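Local atomic coordinates of ubiquinol-cytochrome C chaperone (Brucella abortus NCTC 8038, PDB entry 6RWT), a protein that probably acts, like its mitochondrial homolog Cbp3, as a chaperone that receives newly made cytochrome b during assembly of respiratory complex III. Residues R19-E22 with V23-A27; A28-K31 with R32-A35; D164-A168 with A169-S173. All blocks are in the same frame, centred on the assembly; numbering follows the deposited sequence.

Contact 1: R19-E22 with V23-A27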
ATOM      1  N   ARG A  19      11.735  -8.845   1.197  0.50 22.48           N
ATOM      2  CA  ARG A  19      10.676  -9.653   1.828  0.50 22.91           C
ATOM      3  C   ARG A  19       9.457  -8.816   2.211  0.50 21.64           C
ATOM      4  O   ARG A  19       8.324  -9.262   2.006  0.50 21.91           O
ATOM      5  CB  ARG A  19      11.150 -10.532   2.999  0.50 25.88           C
ATOM      6  CG  ARG A  19      12.148  -9.971   3.983  0.50 28.56           C
ATOM      7  CD  ARG A  19      12.929 -11.155   4.541  0.50 31.27           C
ATOM      8  NE  ARG A  19      14.219 -10.839   5.154  0.50 33.45           N
ATOM      9  CZ  ARG A  19      14.378 -10.567   6.444  0.50 33.86           C
ATOM     10  NH1 ARG A  19      15.580 -10.312   6.926  0.50 35.12           N
ATOM     11  NH2 ARG A  19      13.327 -10.539   7.250  0.50 34.33           N
ATOM     12  N   VAL A  20       9.678  -7.606   2.726  1.00 20.75           N
ATOM     13  CA  VAL A  20       8.554  -6.700   3.054  1.00 19.36           C
ATOM     14  C   VAL A  20       7.736  -6.362   1.795  1.00 19.23           C
ATOM     15  O   VAL A  20       6.504  -6.494   1.803  1.00 19.24           O
ATOM     16  CB  VAL A  20       9.045  -5.413   3.779  1.00 20.33           C
ATOM     17  CG1 VAL A  20       7.953  -4.350   3.888  1.00 20.30           C
ATOM     18  CG2 VAL A  20       9.563  -5.748   5.168  1.00 20.22           C
ATOM     19  N   TYR A  21       8.414  -5.976   0.712  1.00 18.80           N
ATOM     20  CA  TYR A  21       7.720  -5.632  -0.539  1.00 18.69           C
ATOM     21  C   TYR A  21       6.921  -6.836  -1.093  1.00 18.13           C
ATOM     22  O   TYR A  21       5.768  -6.683  -1.538  1.00 18.63           O
ATOM     23  CB  TYR A  21       8.693  -5.031  -1.593  1.00 18.61           C
ATOM     24  CG  TYR A  21       7.952  -4.303  -2.692  1.00 18.83           C
ATOM     25  CD1 TYR A  21       7.424  -3.027  -2.477  1.00 18.97           C
ATOM     26  CD2 TYR A  21       7.730  -4.896  -3.924  1.00 19.01           C
ATOM     27  CE1 TYR A  21       6.701  -2.370  -3.465  1.00 19.78           C
ATOM     28  CE2 TYR A  21       7.015  -4.239  -4.925  1.00 19.40           C
ATOM     29  CZ  TYR A  21       6.502  -2.975  -4.689  1.00 18.13           C
ATOM     30  OH  TYR A  21       5.778  -2.314  -5.665  1.00 19.35           O
ATOM     31  N   GLU A  22       7.513  -8.032  -1.035  1.00 19.57           N
ATOM     32  CA  GLU A  22       6.826  -9.249  -1.494  1.00 20.91           C
ATOM     33  C   GLU A  22       5.563  -9.583  -0.685  1.00 19.44           C
ATOM     34  O   GLU A  22       4.554 -10.003  -1.266  1.00 19.97           O
ATOM     35  CB  GLU A  22       7.801 -10.434  -1.559  1.00 24.68           C
ATOM     36  CG  GLU A  22       8.788 -10.264  -2.709  1.00 29.40           C
ATOM     37  CD  GLU A  22       9.756 -11.417  -2.886  1.00 36.48           C
ATOM     38  OE1 GLU A  22      10.093 -12.110  -1.903  1.00 43.34           O
ATOM     39  OE2 GLU A  22      10.204 -11.613  -4.032  1.00 44.01           O
ATOM     40  N   VAL A  23       5.600  -9.349   0.630  1.00 19.44           N
ATOM     41  CA  VAL A  23       4.403  -9.507   1.477  1.00 20.29           C
ATOM     42  C   VAL A  23       3.289  -8.533   1.068  1.00 18.49           C
ATOM     43  O   VAL A  23       2.112  -8.925   0.984  1.00 18.91           O
ATOM     44  CB  VAL A  23       4.721  -9.368   2.988  1.00 21.56           C
ATOM     45  CG1 VAL A  23       3.451  -9.330   3.836  1.00 21.52           C
ATOM     46  CG2 VAL A  23       5.587 -10.532   3.455  1.00 22.85           C
ATOM     47  N   ILE A  24       3.662  -7.278   0.808  1.00 18.99           N
ATOM     48  CA  ILE A  24       2.697  -6.245   0.385  1.00 17.77           C
ATOM     49  C   ILE A  24       2.054  -6.631  -0.961  1.00 17.20           C
ATOM     50  O   ILE A  24       0.822  -6.577  -1.106  1.00 17.82           O
ATOM     51  CB  ILE A  24       3.363  -4.841   0.319  1.00 17.00           C
ATOM     52  CG1 ILE A  24       3.854  -4.419   1.707  1.00 17.64           C
ATOM     53  CG2 ILE A  24       2.388  -3.798  -0.222  1.00 18.15           C
ATOM     54  CD1 ILE A  24       4.720  -3.173   1.738  1.00 17.35           C
ATOM     55  N   VAL A  25       2.882  -7.042  -1.927  1.00 17.55           N
ATOM     56  CA  VAL A  25       2.396  -7.444  -3.259  1.00 19.29           C
ATOM     57  C   VAL A  25       1.442  -8.653  -3.168  1.00 18.63           C
ATOM     58  O   VAL A  25       0.382  -8.665  -3.802  1.00 20.34           O
ATOM     59  CB  VAL A  25       3.579  -7.728  -4.223  1.00 20.02           C
ATOM     60  CG1 VAL A  25       3.130  -8.430  -5.502  1.00 21.46           C
ATOM     61  CG2 VAL A  25       4.305  -6.428  -4.564  1.00 20.10           C
ATOM     62  N   ALA A  26       1.809  -9.651  -2.367  1.00 18.88           N
ATOM     63  CA  ALA A  26       0.956 -10.832  -2.166  1.00 19.95           C
ATOM     64  C   ALA A  26      -0.395 -10.458  -1.553  1.00 19.21           C
ATOM     65  O   ALA A  26      -1.443 -10.958  -1.978  1.00 20.63           O
ATOM     66  CB  ALA A  26       1.665 -11.861  -1.296  1.00 21.68           C
ATOM     67  N   ALA A  27      -0.376  -9.573  -0.559  1.00 19.36           N
ATOM     68  CA  ALA A  27      -1.626  -9.110   0.064  1.00 18.36           C
ATOM     69  C   ALA A  27      -2.564  -8.423  -0.946  1.00 18.43           C
ATOM     70  O   ALA A  27      -3.767  -8.658  -0.933  1.00 19.48           O
ATOM     71  CB  ALA A  27      -1.334  -8.207   1.257  1.00 20.47           C
TER

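Contact 2: A28-K31 with R32-A35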
ATOM      1  N   ALA A  28      -1.999  -7.600  -1.829  1.00 17.91           N
ATOM      2  CA  ALA A  28      -2.771  -6.905  -2.872  1.00 18.33           C
ATOM      3  C   ALA A  28      -3.364  -7.825  -3.955  1.00 19.41           C
ATOM      4  O   ALA A  28      -4.322  -7.435  -4.632  1.00 20.42           O
ATOM      5  CB  ALA A  28      -1.904  -5.832  -3.527  1.00 18.03           C
ATOM      6  N   ARG A  29      -2.795  -9.028  -4.118  1.00 20.08           N
ATOM      7  CA  ARG A  29      -3.247 -10.018  -5.111  1.00 21.54           C
ATOM      8  C   ARG A  29      -4.296 -11.027  -4.606  1.00 22.44           C
ATOM      9  O   ARG A  29      -4.697 -11.914  -5.370  1.00 25.14           O
ATOM     10  CB  ARG A  29      -2.034 -10.779  -5.679  1.00 23.13           C
ATOM     11  CG  ARG A  29      -1.149  -9.932  -6.574  1.00 25.71           C
ATOM     12  CD  ARG A  29       0.105 -10.675  -7.011  1.00 31.51           C
ATOM     13  NE  ARG A  29       0.893  -9.903  -7.973  1.00 37.50           N
ATOM     14  CZ  ARG A  29       2.131 -10.201  -8.382  1.00 40.08           C
ATOM     15  NH1 ARG A  29       2.782 -11.268  -7.915  1.00 41.54           N
ATOM     16  NH2 ARG A  29       2.733  -9.410  -9.267  1.00 44.09           N
ATOM     17  N   GLN A  30      -4.743 -10.912  -3.347  1.00 21.74           N
ATOM     18  CA  GLN A  30      -5.742 -11.861  -2.785  1.00 22.62           C
ATOM     19  C   GLN A  30      -7.001 -11.915  -3.667  1.00 23.55           C
ATOM     20  O   GLN A  30      -7.539 -10.872  -4.049  1.00 22.26           O
ATOM     21  CB  GLN A  30      -6.097 -11.498  -1.330  1.00 21.66           C
ATOM     22  CG  GLN A  30      -4.949 -11.724  -0.340  1.00 19.76           C
ATOM     23  CD  GLN A  30      -5.247 -11.183   1.040  1.00 21.27           C
ATOM     24  OE1 GLN A  30      -5.027  -9.999   1.330  1.00 24.72           O
ATOM     25  NE2 GLN A  30      -5.745 -12.047   1.905  1.00 21.46           N
ATOM     26  N   LYS A  31      -7.444 -13.132  -3.992  1.00 24.24           N
ATOM     27  CA  LYS A  31      -8.472 -13.351  -5.029  1.00 25.73           C
ATOM     28  C   LYS A  31      -9.843 -12.754  -4.705  1.00 24.86           C
ATOM     29  O   LYS A  31     -10.540 -12.285  -5.614  1.00 24.95           O
ATOM     30  CB  LYS A  31      -8.621 -14.851  -5.343  1.00 30.63           C
ATOM     31  CG  LYS A  31      -7.387 -15.491  -5.964  1.00 35.92           C
ATOM     32  CD  LYS A  31      -7.153 -15.055  -7.402  1.00 40.91           C
ATOM     33  CE  LYS A  31      -5.928 -15.736  -7.999  1.00 44.17           C
ATOM     34  NZ  LYS A  31      -6.091 -17.214  -8.109  1.00 48.24           N
ATOM     35  N   ARG A  32     -10.213 -12.741  -3.423  1.00 24.91           N
ATOM     36  CA  ARG A  32     -11.534 -12.254  -2.998  1.00 26.32           C
ATOM     37  C   ARG A  32     -11.824 -10.809  -3.429  1.00 24.07           C
ATOM     38  O   ARG A  32     -12.973 -10.476  -3.711  1.00 23.60           O
ATOM     39  CB  ARG A  32     -11.721 -12.396  -1.478  1.00 27.49           C
ATOM     40  CG  ARG A  32     -13.170 -12.281  -1.025  1.00 28.52           C
ATOM     41  CD  ARG A  32     -13.342 -12.486   0.474  1.00 28.41           C
ATOM     42  NE  ARG A  32     -14.760 -12.541   0.854  1.00 30.79           N
ATOM     43  CZ  ARG A  32     -15.218 -12.567   2.105  1.00 33.28           C
ATOM     44  NH1 ARG A  32     -14.383 -12.529   3.145  1.00 34.71           N
ATOM     45  NH2 ARG A  32     -16.534 -12.627   2.322  1.00 36.06           N
ATOM     46  N   PHE A  33     -10.797  -9.954  -3.499  1.00 22.41           N
ATOM     47  CA  PHE A  33     -11.014  -8.569  -3.943  1.00 22.32           C
ATOM     48  C   PHE A  33     -11.664  -8.533  -5.333  1.00 22.37           C
ATOM     49  O   PHE A  33     -12.571  -7.748  -5.576  1.00 23.58           O
ATOM     50  CB  PHE A  33      -9.709  -7.753  -4.027  1.00 21.30           C
ATOM     51  CG  PHE A  33      -8.927  -7.651  -2.737  1.00 20.31           C
ATOM     52  CD1 PHE A  33      -9.542  -7.321  -1.528  1.00 20.69           C
ATOM     53  CD2 PHE A  33      -7.541  -7.824  -2.751  1.00 20.51           C
ATOM     54  CE1 PHE A  33      -8.794  -7.215  -0.359  1.00 20.41           C
ATOM     55  CE2 PHE A  33      -6.798  -7.714  -1.589  1.00 19.70           C
ATOM     56  CZ  PHE A  33      -7.428  -7.412  -0.386  1.00 20.18           C
ATOM     57  N   TYR A  34     -11.191  -9.406  -6.224  1.00 21.73           N
ATOM     58  CA  TYR A  34     -11.561  -9.395  -7.639  1.00 23.35           C
ATOM     59  C   TYR A  34     -12.753 -10.312  -7.952  1.00 26.56           C
ATOM     60  O   TYR A  34     -13.501 -10.072  -8.905  1.00 30.96           O
ATOM     61  CB  TYR A  34     -10.343  -9.776  -8.491  1.00 22.09           C
ATOM     62  CG  TYR A  34      -9.098  -8.957  -8.159  1.00 20.88           C
ATOM     63  CD1 TYR A  34      -8.896  -7.680  -8.707  1.00 20.67           C
ATOM     64  CD2 TYR A  34      -8.152  -9.435  -7.255  1.00 21.40           C
ATOM     65  CE1 TYR A  34      -7.763  -6.929  -8.382  1.00 21.03           C
ATOM     66  CE2 TYR A  34      -7.022  -8.694  -6.924  1.00 20.86           C
ATOM     67  CZ  TYR A  34      -6.827  -7.440  -7.489  1.00 21.04           C
ATOM     68  OH  TYR A  34      -5.696  -6.711  -7.153  1.00 21.68           O
ATOM     69  N   ALA A  35     -12.921 -11.367  -7.168  1.00 27.34           N
ATOM     70  CA  ALA A  35     -14.092 -12.221  -7.305  1.00 29.43           C
ATOM     71  C   ALA A  35     -15.263 -11.561  -6.549  1.00 30.89           C
ATOM     72  O   ALA A  35     -15.947 -10.707  -7.124  1.00 34.74           O
ATOM     73  CB  ALA A  35     -13.791 -13.637  -6.827  1.00 32.58           C
TER

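Contact 3: D164-A168 with A169-S173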
ATOM      1  N   ASP A 164       7.723  -1.860  16.812  1.00 29.85           N
ATOM      2  CA  ASP A 164       8.675  -1.146  15.945  1.00 30.16           C
ATOM      3  C   ASP A 164       9.906  -2.011  15.603  1.00 31.24           C
ATOM      4  O   ASP A 164      10.365  -2.017  14.455  1.00 31.26           O
ATOM      5  CB  ASP A 164       9.141   0.169  16.597  1.00 32.90           C
ATOM      6  CG  ASP A 164       8.086   1.282  16.559  1.00 32.84           C
ATOM      7  OD1 ASP A 164       6.920   1.050  16.165  1.00 31.33           O
ATOM      8  OD2 ASP A 164       8.439   2.422  16.945  1.00 37.01           O
ATOM      9  N   GLU A 165      10.428  -2.730  16.600  1.00 32.58           N
ATOM     10  CA  GLU A 165      11.594  -3.612  16.431  1.00 33.79           C
ATOM     11  C   GLU A 165      11.333  -4.749  15.430  1.00 30.60           C
ATOM     12  O   GLU A 165      12.143  -4.985  14.524  1.00 29.41           O
ATOM     13  CB  GLU A 165      12.027  -4.182  17.800  1.00 38.00           C
ATOM     14  CG  GLU A 165      13.245  -5.102  17.771  1.00 42.91           C
ATOM     15  CD  GLU A 165      13.765  -5.466  19.156  1.00 49.64           C
ATOM     16  OE1 GLU A 165      14.997  -5.605  19.305  1.00 56.34           O
ATOM     17  OE2 GLU A 165      12.954  -5.623  20.095  1.00 57.39           O
ATOM     18  N   ALA A 166      10.200  -5.434  15.585  1.00 28.08           N
ATOM     19  CA  ALA A 166       9.848  -6.553  14.704  1.00 28.68           C
ATOM     20  C   ALA A 166       9.583  -6.080  13.272  1.00 26.10           C
ATOM     21  O   ALA A 166      10.000  -6.730  12.307  1.00 26.66           O
ATOM     22  CB  ALA A 166       8.641  -7.302  15.239  1.00 30.58           C
ATOM     23  N   LEU A 167       8.903  -4.942  13.139  1.00 24.64           N
ATOM     24  CA  LEU A 167       8.577  -4.400  11.819  1.00 24.90           C
ATOM     25  C   LEU A 167       9.845  -3.979  11.068  1.00 24.40           C
ATOM     26  O   LEU A 167       9.997  -4.276   9.878  1.00 23.94           O
ATOM     27  CB  LEU A 167       7.606  -3.224  11.945  1.00 26.32           C
ATOM     28  CG  LEU A 167       7.006  -2.658  10.660  1.00 26.14           C
ATOM     29  CD1 LEU A 167       6.356  -3.726   9.785  1.00 27.22           C
ATOM     30  CD2 LEU A 167       5.987  -1.587  11.020  1.00 27.13           C
ATOM     31  N   ALA A 168      10.770  -3.329  11.769  1.00 24.37           N
ATOM     32  CA  ALA A 168      12.053  -2.927  11.161  1.00 25.47           C
ATOM     33  C   ALA A 168      12.929  -4.123  10.748  1.00 25.67           C
ATOM     34  O   ALA A 168      13.736  -4.005   9.821  1.00 25.68           O
ATOM     35  CB  ALA A 168      12.814  -2.007  12.098  1.00 25.63           C
ATOM     36  N   ALA A 169      12.750  -5.264  11.421  1.00 26.01           N
ATOM     37  CA  ALA A 169      13.399  -6.527  11.045  1.00 26.79           C
ATOM     38  C   ALA A 169      12.729  -7.274   9.871  1.00 26.22           C
ATOM     39  O   ALA A 169      13.235  -8.313   9.436  1.00 27.18           O
ATOM     40  CB  ALA A 169      13.490  -7.441  12.266  1.00 27.36           C
ATOM     41  N   GLY A 170      11.600  -6.756   9.375  1.00 23.65           N
ATOM     42  CA  GLY A 170      10.894  -7.314   8.228  1.00 24.42           C
ATOM     43  C   GLY A 170       9.646  -8.133   8.540  1.00 25.14           C
ATOM     44  O   GLY A 170       9.051  -8.695   7.624  1.00 26.37           O
ATOM     45  N   ASP A 171       9.221  -8.176   9.803  1.00 26.32           N
ATOM     46  CA  ASP A 171       8.073  -9.018  10.212  1.00 28.00           C
ATOM     47  C   ASP A 171       6.713  -8.320  10.045  1.00 27.96           C
ATOM     48  O   ASP A 171       5.985  -8.099  11.012  1.00 34.48           O
ATOM     49  CB  ASP A 171       8.249  -9.510  11.661  1.00 31.77           C
ATOM     50  CG  ASP A 171       9.461 -10.418  11.840  1.00 36.75           C
ATOM     51  OD1 ASP A 171      10.020 -10.929  10.842  1.00 41.30           O
ATOM     52  OD2 ASP A 171       9.848 -10.642  13.003  1.00 44.14           O
ATOM     53  N   ILE A 172       6.364  -8.027   8.797  1.00 25.00           N
ATOM     54  CA  ILE A 172       5.091  -7.383   8.437  1.00 24.30           C
ATOM     55  C   ILE A 172       4.049  -8.458   8.091  1.00 24.29           C
ATOM     56  O   ILE A 172       4.390  -9.513   7.539  1.00 24.49           O
ATOM     57  CB  ILE A 172       5.285  -6.383   7.261  1.00 24.71           C
ATOM     58  CG1 ILE A 172       4.046  -5.499   7.060  1.00 24.70           C
ATOM     59  CG2 ILE A 172       5.638  -7.093   5.945  1.00 24.21           C
ATOM     60  CD1 ILE A 172       4.271  -4.332   6.104  1.00 24.28           C
ATOM     61  N   SER A 173       2.785  -8.202   8.438  1.00 22.59           N
ATOM     62  CA  SER A 173       1.680  -9.052   7.990  1.00 23.15           C
ATOM     63  C   SER A 173       0.388  -8.251   7.831  1.00 22.00           C
ATOM     64  O   SER A 173       0.199  -7.205   8.470  1.00 23.58           O
ATOM     65  CB  SER A 173       1.474 -10.254   8.932  1.00 25.49           C
ATOM     66  OG  SER A 173       1.210  -9.843  10.258  1.00 30.96           O
TER

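Contact 1: R19-E22 with V23-A27
The carbonyls of Arg19, Val20, Tyr21 and Glu22 each receive the amide N-H four residues on, from Val23, Ile24, Val25 and Ala26, the regular i to i+4 ladder of an alpha-helix in mid-run. The four bonds are similar in length, the shortest being Val25 N to Tyr21 O at 2.9 Å, with 165° at the hydrogen.

Side chains follow the same spacing. Methyl CG2 of Val25 comes obliquely against the Tyr21 ring, 3.5 Å from CE2 and a little farther from CD2, while resting 3.4 Å from Tyr21 O. That methyl is turned back along the helix because it stands anti to its own carbonyl carbon, beside the backbone N. Tyr21 carries its ring the other way round, CG anti to the backbone N (chi1 -163°), and its hydroxyl end leaves the pair to hydrogen-bond Asp82. One turn of the helix also separates Val20 from Ile24, whose side chains run alongside each other in the same direction, CG1 of Val20 lying 4.1 Å from CD1 of Ile24. CG2 of Val23 lies 3.3 Å from Arg19 O, a carbonyl of the preceding turn.

Within the all-helical fold, Tyr21 and Ile24 pack on Ile54 of helix 43-61 and, with Val20, on Ile75 of helix 66-89, while Val20 and Val23 meet Ile172 of the segment that follows helix 164-168.

Contact 2: A28-K31 with R32-A35
Hydrogen bonds to backbone carbonyls carry most of this contact, and the one spanning most residues, six, is made by a side chain: the Tyr34 hydroxyl donates to Ala28 O over 3.0 Å, approaching 22° out of the carbonyl plane. The ring is directed back along the chain by a chi1 of -51°, which places CG anti to the carbonyl carbon of Tyr34. Lys31 O serves two amides. Ala35 N meets it nearly head-on at 3.0 Å, whereas Tyr34 N, also 3.0 Å from Lys31 O, comes from above the carbonyl plane with a bent angle of 137° at the hydrogen. A weak bond joins Phe33 N to Gln30 O.

Here the chain leaves helix 2-28 and enters the connection to helix 43-61; residues 32-34 take helical backbone angles without building a regular helix, and the Tyr34 hydroxyl bond ties the bend back to the end region of helix 2-28.

Van der Waals contacts gather round the two rings. Gln30 O lies obliquely against both, 3.3 Å from CD2 of Phe33 and 3.6 Å from CD2 of Tyr34, while Ala28 O sits near the plane of each ring at its edge. CB of Gln30 touches CE2 of Phe33 at 3.9 Å. Phe33 also meets Tyr151 of helix 145-161 edge-to-face, and both Phe33 and Tyr34 pack on Met49 of helix 43-61.

Contact 3: D164-A168 with A169-S173
A Schellman motif ends the short helix 164-168, and its two defining bonds lead from Gly170 and Asp171 back into the final turn. Asp171 N reaches Ala166 O at 3.0 Å, a fairly straight bond spanning five residues. Inside that loop, Gly170 N donates to Leu167 O, also 3.0 Å away, but stands well above the plane of that carbonyl, 64° out of it. The helical pattern is meanwhile carried to its end by Ala169 N, which gives its main bond to Glu165 O at 3.2 Å and a weak one to Ala166 O.

Asp171 lies close against the carbonyl it caps: its CB is 3.3 Å from Ala166 O, and its carboxylate OD2 comes within 4.2 Å of the CB of Ala166. Asp171 is also the centre of an inverse gamma turn, with a weak bond from Ile172 N to Gly170 O. Beyond it the apolar side chains cross: Leu167 extends its CD1 to CB of Ile172, 3.8 Å away. CG of Leu167, anti to the backbone N (chi1 -172°), sets the branch that carries CD1 toward Ile172. Ile172 continues onto Leu159 of helix 145-161, and Leu167 packs on Leu68 of helix 66-89.

Gly170 supplies the reversal: having no side chain, it can take the positive phi of 103° at which a CB would crowd the carbonyl oxygen of Ala169. The carbonyls of Glu165, Ala166 and Leu167 thus receive backbone amides as the chain turns away, and the hydrophobic pairing of Leu167 with Ile172 spans the capped end.

Overall arrangement
Contacts 1 and 2 follow each other along the chain, their centres about 14 Å apart, and they meet where Ala27 O comes within 3.2 Å of Phe33 CE2. Contact 3, far off in sequence, returns to the same helix: Gly170 CA lies 3.7 Å from Val20 CG2, and a weak hydrogen bond from Arg19 NH2 to Ala169 O is doubtful, since the arginine is modelled in two conformers. The centres of contacts 1 and 3 lie about 13 Å apart, whereas contacts 2 and 3 do not touch, their nearest atoms being about 9 Å apart. Contact 1, on helix 2-28, therefore touches both of the others. Bound magnesium ions lie about 8 Å from the Tyr21 side chain and about 6 Å from that of Arg29.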